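Non-structural protein 9 (Avian infectious bronchitis virus, PDB 5C94) probably binds RNA as a homodimer within the viral replication machinery, as other coronavirus nsp9 proteins do. Local coordinates at residues C19-D24 against K56-L61; F78-G83 against G107-V112; N7-H12 against S38-S43. All blocks are in the same frame, centred on the assembly; numbering follows the deposited sequence.

Contact 1: C19-D24 against K56-L61; sequences CVAGVD and KVASFL
V20 and S59 sit opposite each other, with their side chains on the same face of the sheet. The CG2 branch of V20 is 3.7 Å from S59 CB, alongside it. S59 OG is turned away from its own backbone N (chi1 -165°), where it bonds Q67 NE2 and I68 O on the next strand. The contact with V20 is therefore made by the CB of S59. V57 lies on the same face. Its CG2 packs against the backbone of the turn, 4.0 Å from D24 C. The D24 carboxylate is held by H27.

The other face carries the two alanines. A21 CB and A58 CB are 4.4 Å apart, and both meet I48. These two strands, 19-22 and 57-61, run antiparallel at 156° in the small beta barrel of the nsp9 family. V20 and S59 form a hydrogen-bonded pair, as do G22 and V57, and A21 with A58 is the non-hydrogen-bonded pair between them. At the G22 end there is a classic beta bulge. K56 N and V57 N both donate to G22 O, and the bond from K56 N to G22 O is the shorter, at 2.8 Å, and nearly straight.

At the bulge, K56 CB and CG lie close to V23 O, each 3.3 Å away. The lysine chain then bends and leads away from the 19-24 segment. At the far end, C19 CB reaches F60 CB at 4.2 Å. The F60 side chain goes on to V45 and I68, and C19 to I48 and C34.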
loop_
_atom_site.group_PDB
_atom_site.type_symbol
_atom_site.label_atom_id
_atom_site.label_comp_id
_atom_site.label_asym_id
_atom_site.label_seq_id
_atom_site.Cartn_x
_atom_site.Cartn_y
_atom_site.Cartn_z
ATOM N N CYS A 19 -2.107 -20.590 -1.265
ATOM C CA CYS A 19 -1.035 -21.094 -2.104
ATOM C C CYS A 19 -0.212 -22.005 -1.240
ATOM O O CYS A 19 -0.564 -22.245 -0.088
ATOM C CB CYS A 19 -0.171 -19.973 -2.663
ATOM S SG CYS A 19 0.761 -19.070 -1.391
ATOM N N VAL A 20 0.896 -22.492 -1.786
ATOM C CA VAL A 20 1.801 -23.350 -1.034
ATOM C C VAL A 20 3.198 -22.748 -1.072
ATOM O O VAL A 20 3.537 -22.014 -1.991
ATOM C CB VAL A 20 1.821 -24.805 -1.588
ATOM C CG1 VAL A 20 0.473 -25.462 -1.403
ATOM C CG2 VAL A 20 2.182 -24.809 -3.066
ATOM N N ALA A 21 4.001 -23.063 -0.064
ATOM C CA ALA A 21 5.346 -22.530 0.055
ATOM C C ALA A 21 6.193 -23.565 0.773
ATOM O O ALA A 21 5.662 -24.551 1.285
ATOM C CB ALA A 21 5.342 -21.210 0.805
ATOM N N GLY A 22 7.506 -23.348 0.800
ATOM C CA GLY A 22 8.427 -24.315 1.369
ATOM C C GLY A 22 9.799 -23.720 1.621
ATOM O O GLY A 22 10.051 -22.556 1.276
ATOM N N VAL A 23 10.691 -24.495 2.235
ATOM C CA VAL A 23 12.039 -23.989 2.443
ATOM C C VAL A 23 12.880 -24.111 1.156
ATOM O O VAL A 23 13.924 -23.487 1.034
ATOM C CB VAL A 23 12.733 -24.699 3.622
ATOM C CG1 VAL A 23 11.803 -24.758 4.814
ATOM C CG2 VAL A 23 13.175 -26.080 3.212
ATOM N N ASP A 24 12.409 -24.906 0.200
ATOM C CA ASP A 24 12.951 -24.897 -1.157
ATOM C C ASP A 24 11.870 -25.331 -2.150
ATOM O O ASP A 24 10.808 -25.820 -1.745
ATOM C CB ASP A 24 14.179 -25.807 -1.277
ATOM C CG ASP A 24 13.888 -27.252 -0.900
ATOM O OD1 ASP A 24 13.001 -27.885 -1.522
ATOM O OD2 ASP A 24 14.571 -27.762 0.009
ATOM N N LYS A 56 11.232 -20.089 1.708
ATOM C CA LYS A 56 12.085 -19.503 0.698
ATOM C C LYS A 56 11.497 -19.437 -0.681
ATOM O O LYS A 56 11.972 -18.728 -1.501
ATOM C CB LYS A 56 13.357 -20.316 0.506
ATOM C CG LYS A 56 14.390 -20.298 1.608
ATOM C CD LYS A 56 14.563 -18.945 2.224
ATOM C CE LYS A 56 15.999 -18.637 2.523
ATOM N NZ LYS A 56 16.565 -17.651 1.568
ATOM N N VAL A 57 10.474 -20.214 -0.935
ATOM C CA VAL A 57 9.908 -20.367 -2.283
ATOM C C VAL A 57 8.382 -20.455 -2.153
ATOM O O VAL A 57 7.860 -21.078 -1.219
ATOM C CB VAL A 57 10.455 -21.610 -3.072
ATOM C CG1 VAL A 57 9.738 -21.810 -4.401
ATOM C CG2 VAL A 57 11.951 -21.499 -3.306
ATOM N N ALA A 58 7.655 -19.830 -3.070
ATOM C CA ALA A 58 6.202 -19.970 -3.072
ATOM C C ALA A 58 5.749 -20.552 -4.392
ATOM O O ALA A 58 6.478 -20.498 -5.397
ATOM C CB ALA A 58 5.519 -18.642 -2.820
ATOM N N SER A 59 4.543 -21.111 -4.395
ATOM C CA SER A 59 4.014 -21.711 -5.615
ATOM C C SER A 59 2.513 -21.505 -5.778
ATOM O O SER A 59 1.739 -21.535 -4.811
ATOM C CB SER A 59 4.341 -23.201 -5.654
ATOM O OG SER A 59 4.154 -23.704 -6.959
ATOM N N PHE A 60 2.116 -21.299 -7.024
ATOM C CA PHE A 60 0.722 -21.040 -7.353
ATOM C C PHE A 60 0.501 -21.128 -8.867
ATOM O O PHE A 60 1.454 -21.299 -9.649
ATOM C CB PHE A 60 0.304 -19.671 -6.825
ATOM C CG PHE A 60 1.288 -18.579 -7.137
ATOM C CD1 PHE A 60 1.346 -18.022 -8.416
ATOM C CD2 PHE A 60 2.159 -18.110 -6.156
ATOM C CE1 PHE A 60 2.261 -17.015 -8.717
ATOM C CE2 PHE A 60 3.082 -17.094 -6.440
ATOM C CZ PHE A 60 3.135 -16.548 -7.727
ATOM N N LEU A 61 -0.735 -21.025 -9.304
ATOM C CA LEU A 61 -1.033 -20.990 -10.728
ATOM C C LEU A 61 -0.931 -19.591 -11.260
ATOM O O LEU A 61 -1.259 -18.674 -10.575
ATOM C CB LEU A 61 -2.422 -21.514 -11.005
ATOM C CG LEU A 61 -2.724 -22.976 -10.746
ATOM C CD1 LEU A 61 -4.115 -23.335 -11.189
ATOM C CD2 LEU A 61 -1.712 -23.891 -11.378
#

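Contact 2: F78-G83 against G107-V112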
loop_
_atom_site.group_PDB
_atom_site.type_symbol
_atom_site.label_atom_id
_atom_site.label_comp_id
_atom_site.label_asym_id
_atom_site.label_seq_id
_atom_site.Cartn_x
_atom_site.Cartn_y
_atom_site.Cartn_z
ATOM N N PHE A 78 4.951 -9.460 11.847
ATOM C CA PHE A 78 3.911 -8.601 12.398
ATOM C C PHE A 78 3.095 -9.350 13.443
ATOM O O PHE A 78 2.992 -10.575 13.390
ATOM C CB PHE A 78 2.954 -8.107 11.305
ATOM C CG PHE A 78 3.602 -7.276 10.235
ATOM C CD1 PHE A 78 3.917 -5.942 10.464
ATOM C CD2 PHE A 78 3.842 -7.810 8.981
ATOM C CE1 PHE A 78 4.486 -5.152 9.467
ATOM C CE2 PHE A 78 4.412 -7.036 7.980
ATOM C CZ PHE A 78 4.733 -5.704 8.225
ATOM N N GLY A 79 2.501 -8.616 14.379
ATOM C CA GLY A 79 1.409 -9.167 15.158
ATOM C C GLY A 79 0.104 -8.766 14.477
ATOM O O GLY A 79 -0.179 -7.577 14.333
ATOM N N MET A 80 -0.694 -9.738 14.049
ATOM C CA MET A 80 -1.933 -9.418 13.340
ATOM C C MET A 80 -3.179 -9.864 14.090
ATOM O O MET A 80 -3.193 -10.934 14.707
ATOM C CB MET A 80 -1.934 -10.055 11.957
ATOM C CG MET A 80 -0.768 -9.616 11.118
ATOM S SD MET A 80 -1.008 -10.038 9.397
ATOM C CE MET A 80 0.623 -9.624 8.780
ATOM N N LYS A 81 -4.216 -9.029 14.025
ATOM C CA LYS A 81 -5.549 -9.366 14.522
ATOM C C LYS A 81 -6.140 -10.523 13.743
ATOM O O LYS A 81 -6.323 -10.430 12.531
ATOM C CB LYS A 81 -6.508 -8.175 14.410
ATOM C CG LYS A 81 -6.397 -7.117 15.483
ATOM C CD LYS A 81 -7.758 -6.442 15.685
ATOM C CE LYS A 81 -7.669 -4.913 15.677
ATOM N NZ LYS A 81 -9.011 -4.264 15.506
ATOM N N VAL A 82 -6.449 -11.607 14.444
ATOM C CA VAL A 82 -7.144 -12.755 13.864
ATOM C C VAL A 82 -8.276 -13.165 14.808
ATOM O O VAL A 82 -8.086 -14.009 15.686
ATOM C CB VAL A 82 -6.181 -13.942 13.624
ATOM C CG1 VAL A 82 -6.906 -15.084 12.971
ATOM C CG2 VAL A 82 -4.995 -13.499 12.768
ATOM N N GLY A 83 -9.441 -12.547 14.646
ATOM C CA GLY A 83 -10.541 -12.764 15.570
ATOM C C GLY A 83 -10.339 -11.976 16.856
ATOM O O GLY A 83 -10.092 -10.765 16.807
ATOM N N GLY A 107 -0.299 -1.558 2.983
ATOM C CA GLY A 107 -1.464 -0.727 3.186
ATOM C C GLY A 107 -2.690 -1.572 3.484
ATOM O O GLY A 107 -3.480 -1.222 4.357
ATOM N N ALA A 108 -2.845 -2.688 2.770
ATOM C CA ALA A 108 -4.050 -3.513 2.893
ATOM C C ALA A 108 -4.143 -4.179 4.259
ATOM O O ALA A 108 -5.239 -4.431 4.755
ATOM C CB ALA A 108 -4.100 -4.572 1.803
ATOM N N ILE A 109 -3.001 -4.449 4.879
ATOM C CA ILE A 109 -2.999 -5.168 6.158
ATOM C C ILE A 109 -2.827 -4.232 7.349
ATOM O O ILE A 109 -2.908 -4.666 8.495
ATOM C CB ILE A 109 -1.885 -6.242 6.207
ATOM C CG1 ILE A 109 -0.504 -5.574 6.179
ATOM C CG2 ILE A 109 -2.049 -7.246 5.054
ATOM C CD1 ILE A 109 0.643 -6.536 6.253
ATOM N N SER A 110 -2.612 -2.947 7.090
ATOM C CA SER A 110 -2.338 -2.013 8.178
ATOM C C SER A 110 -3.451 -1.957 9.238
ATOM O O SER A 110 -3.181 -1.797 10.420
ATOM C CB SER A 110 -2.079 -0.606 7.632
ATOM O OG SER A 110 -3.069 -0.228 6.701
ATOM N N ASN A 111 -4.690 -2.095 8.782
ATOM C CA ASN A 111 -5.871 -2.142 9.644
ATOM C C ASN A 111 -5.788 -3.248 10.686
ATOM O O ASN A 111 -6.415 -3.183 11.737
ATOM C CB ASN A 111 -7.120 -2.347 8.779
ATOM C CG ASN A 111 -6.832 -3.212 7.562
ATOM O OD1 ASN A 111 -6.185 -2.751 6.607
ATOM N ND2 ASN A 111 -7.286 -4.471 7.592
ATOM N N VAL A 112 -4.981 -4.253 10.378
ATOM C CA VAL A 112 -5.025 -5.527 11.055
ATOM C C VAL A 112 -3.695 -5.801 11.770
ATOM O O VAL A 112 -3.576 -6.731 12.570
ATOM C CB VAL A 112 -5.430 -6.614 9.999
ATOM C CG1 VAL A 112 -4.409 -7.713 9.831
ATOM C CG2 VAL A 112 -6.818 -7.160 10.309
#
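The terminal methyls of I109 and M80 touch, CD1 4.0 Å from CE, and the two chains meet at a slant. Extended beyond CG, the M80 chain brings CE to I109 CD1. I109 has CG1 between its backbone N and carbonyl carbon (chi1 66°), and its outer chain is straight. This carries CD1 out toward the strand. The same methyl touches the F78 ring at CE2, 4.2 Å away, and the two side chains cross at about a right angle. F78 also packs on L91 and V113, and on M10 of the second subunit.

V112 packs nearer the K81 end. Its CG1 lies 4.0 Å from M80 CB and 4.1 Å from M80 SD, so one branch touches both the root and the sulfur of the methionine. V112 chi1 is 121°, far from a staggered value, so the exact places of its methyls deserve caution. The polar link is a backbone one. K81 N donates to V112 O at 2.8 Å. The lysine chain itself starts toward V112 and ends away from it.

Within segment 107-112, S110 OG bonds G107 O at 2.6 Å. V112 leads into strand 113-115, which pairs with strand 76-82 through G79. This is the C-terminal helix of the nsp9 fold, packed by the residues at its C-terminal side against strand 76-82, next to the outermost strand 113-115. In nsp9 proteins this helix commonly carries the dimer interface.

Contact 3: N7-H12 against S38-S43; sequences NELMPH and SISGSS
H12 and S38 are joined by two backbone hydrogen bonds. H12 N donates to S38 O at 2.7 Å, and S38 N donates to H12 O at 3.0 Å. Together they make an antiparallel hydrogen-bonded pair. S38 O also receives a CA-H...O contact from P11 CA, at 3.4 Å.

The apolar contacts centre on I39, whose two branches meet different residues. With CG1 anti to the carbonyl carbon (chi1 -54°), that branch lies against the proline ring, 3.8 Å from P11 CB. CG2 points to the leucine and is 3.8 Å from L9 CG. On the helix side, P11 touches M104 and I39 touches V101.

One contact is mixed: L9 CD2 comes within 3.4 Å of S40 OG. Two polar groups lie around the contact. M10 O sits 3.2 Å above one face of the H12 ring, toward its rim, and R98 NH2 bonds the L9 carbonyl oxygen.

I39 to S42 form a type I' turn, closed by I39 N to S42 O and S42 N to I39 O. Strands 30-39 and 42-50 thus form a two-residue beta hairpin, and the segment that leads into strand 12-22 pairs with its 30-39 arm at H12 and S38.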
loop_
_atom_site.group_PDB
_atom_site.type_symbol
_atom_site.label_atom_id
_atom_site.label_comp_id
_atom_site.label_asym_id
_atom_site.label_seq_id
_atom_site.Cartn_x
_atom_site.Cartn_y
_atom_site.Cartn_z
ATOM N N ASN A 7 6.702 7.554 -13.728
ATOM C CA ASN A 7 5.314 7.120 -13.646
ATOM C C ASN A 7 5.305 5.650 -13.066
ATOM O O ASN A 7 6.043 5.447 -12.095
ATOM C CB ASN A 7 4.669 7.373 -15.020
ATOM N N GLU A 8 4.554 4.633 -13.524
ATOM C CA GLU A 8 3.531 4.625 -14.563
ATOM C C GLU A 8 2.292 3.810 -14.272
ATOM O O GLU A 8 1.186 4.346 -14.196
ATOM C CB GLU A 8 4.105 4.099 -15.886
ATOM N N LEU A 9 2.495 2.510 -14.088
ATOM C CA LEU A 9 1.416 1.534 -14.217
ATOM C C LEU A 9 0.734 1.323 -12.864
ATOM O O LEU A 9 1.357 0.839 -11.917
ATOM C CB LEU A 9 1.923 0.212 -14.782
ATOM C CG LEU A 9 0.960 -0.494 -15.723
ATOM C CD1 LEU A 9 0.320 0.504 -16.692
ATOM C CD2 LEU A 9 1.723 -1.573 -16.479
ATOM N N MET A 10 -0.544 1.690 -12.767
ATOM C CA MET A 10 -1.206 1.637 -11.467
ATOM C C MET A 10 -1.886 0.302 -11.199
ATOM O O MET A 10 -2.681 -0.198 -12.005
ATOM C CB MET A 10 -2.236 2.759 -11.291
ATOM C CG MET A 10 -2.819 2.753 -9.873
ATOM S SD MET A 10 -3.583 4.271 -9.288
ATOM C CE MET A 10 -5.308 3.828 -9.498
ATOM N N PRO A 11 -1.551 -0.281 -10.050
ATOM C CA PRO A 11 -2.097 -1.545 -9.550
ATOM C C PRO A 11 -3.484 -1.361 -8.919
ATOM O O PRO A 11 -3.775 -0.325 -8.319
ATOM C CB PRO A 11 -1.058 -1.993 -8.522
ATOM C CG PRO A 11 -0.326 -0.735 -8.130
ATOM C CD PRO A 11 -0.404 0.210 -9.263
ATOM N N HIS A 12 -4.336 -2.369 -9.068
ATOM C CA HIS A 12 -5.716 -2.259 -8.624
ATOM C C HIS A 12 -6.117 -3.371 -7.668
ATOM O O HIS A 12 -6.084 -4.564 -8.015
ATOM C CB HIS A 12 -6.650 -2.260 -9.830
ATOM C CG HIS A 12 -6.362 -1.164 -10.807
ATOM N ND1 HIS A 12 -6.351 0.165 -10.449
ATOM C CD2 HIS A 12 -6.058 -1.207 -12.126
ATOM C CE1 HIS A 12 -6.053 0.900 -11.509
ATOM N NE2 HIS A 12 -5.875 0.092 -12.536
ATOM N N SER A 38 -3.983 -6.394 -9.219
ATOM C CA SER A 38 -4.218 -6.501 -10.648
ATOM C C SER A 38 -3.484 -5.370 -11.361
ATOM O O SER A 38 -3.629 -4.197 -10.994
ATOM C CB SER A 38 -5.716 -6.455 -10.959
ATOM O OG SER A 38 -5.956 -6.647 -12.351
ATOM N N ILE A 39 -2.689 -5.716 -12.367
ATOM C CA ILE A 39 -2.001 -4.704 -13.159
ATOM C C ILE A 39 -2.161 -4.998 -14.644
ATOM O O ILE A 39 -1.777 -6.075 -15.103
ATOM C CB ILE A 39 -0.514 -4.640 -12.816
ATOM C CG1 ILE A 39 -0.319 -4.434 -11.303
ATOM C CG2 ILE A 39 0.151 -3.551 -13.628
ATOM C CD1 ILE A 39 1.140 -4.528 -10.837
ATOM N N SER A 40 -2.733 -4.047 -15.385
ATOM C CA SER A 40 -3.051 -4.243 -16.807
ATOM C C SER A 40 -3.910 -5.482 -17.063
ATOM O O SER A 40 -3.619 -6.275 -17.968
ATOM C CB SER A 40 -1.773 -4.335 -17.633
ATOM O OG SER A 40 -1.054 -3.126 -17.542
ATOM N N GLY A 41 -4.949 -5.642 -16.241
ATOM C CA GLY A 41 -5.911 -6.724 -16.365
ATOM C C GLY A 41 -5.384 -8.090 -15.983
ATOM O O GLY A 41 -6.013 -9.113 -16.253
ATOM N N SER A 42 -4.221 -8.106 -15.349
ATOM C CA SER A 42 -3.576 -9.360 -15.011
ATOM C C SER A 42 -3.183 -9.377 -13.550
ATOM O O SER A 42 -2.769 -8.357 -13.001
ATOM C CB SER A 42 -2.345 -9.593 -15.891
ATOM O OG SER A 42 -2.726 -10.031 -17.184
ATOM N N SER A 43 -3.337 -10.548 -12.935
ATOM C CA SER A 43 -3.006 -10.767 -11.537
ATOM C C SER A 43 -1.496 -10.767 -11.334
ATOM O O SER A 43 -0.772 -11.386 -12.103
ATOM C CB SER A 43 -3.601 -12.095 -11.047
ATOM O OG SER A 43 -4.974 -11.951 -10.738
#

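Overall arrangement
All three contacts reach one antiparallel sheet. Contacts 1 and 3 both use strand 12-22, at its C-terminal and N-terminal ends, with centres about 23 Å apart. Contact 1 is a partly buried strand pair, ruled by backbone bonds, with side chains on both faces of the sheet. Contact 3 is a surface contact with a single bridge and a short apolar patch beside a turn. Contact 2 is partly buried as well, but it joins residues at the C-terminal side of helix 99-109 to strand 76-82, through methyls and one backbone bond. It lies across the chain's centre from contact 1. Contacts 2 and 3 both touch the second subunit; contact 1 does not.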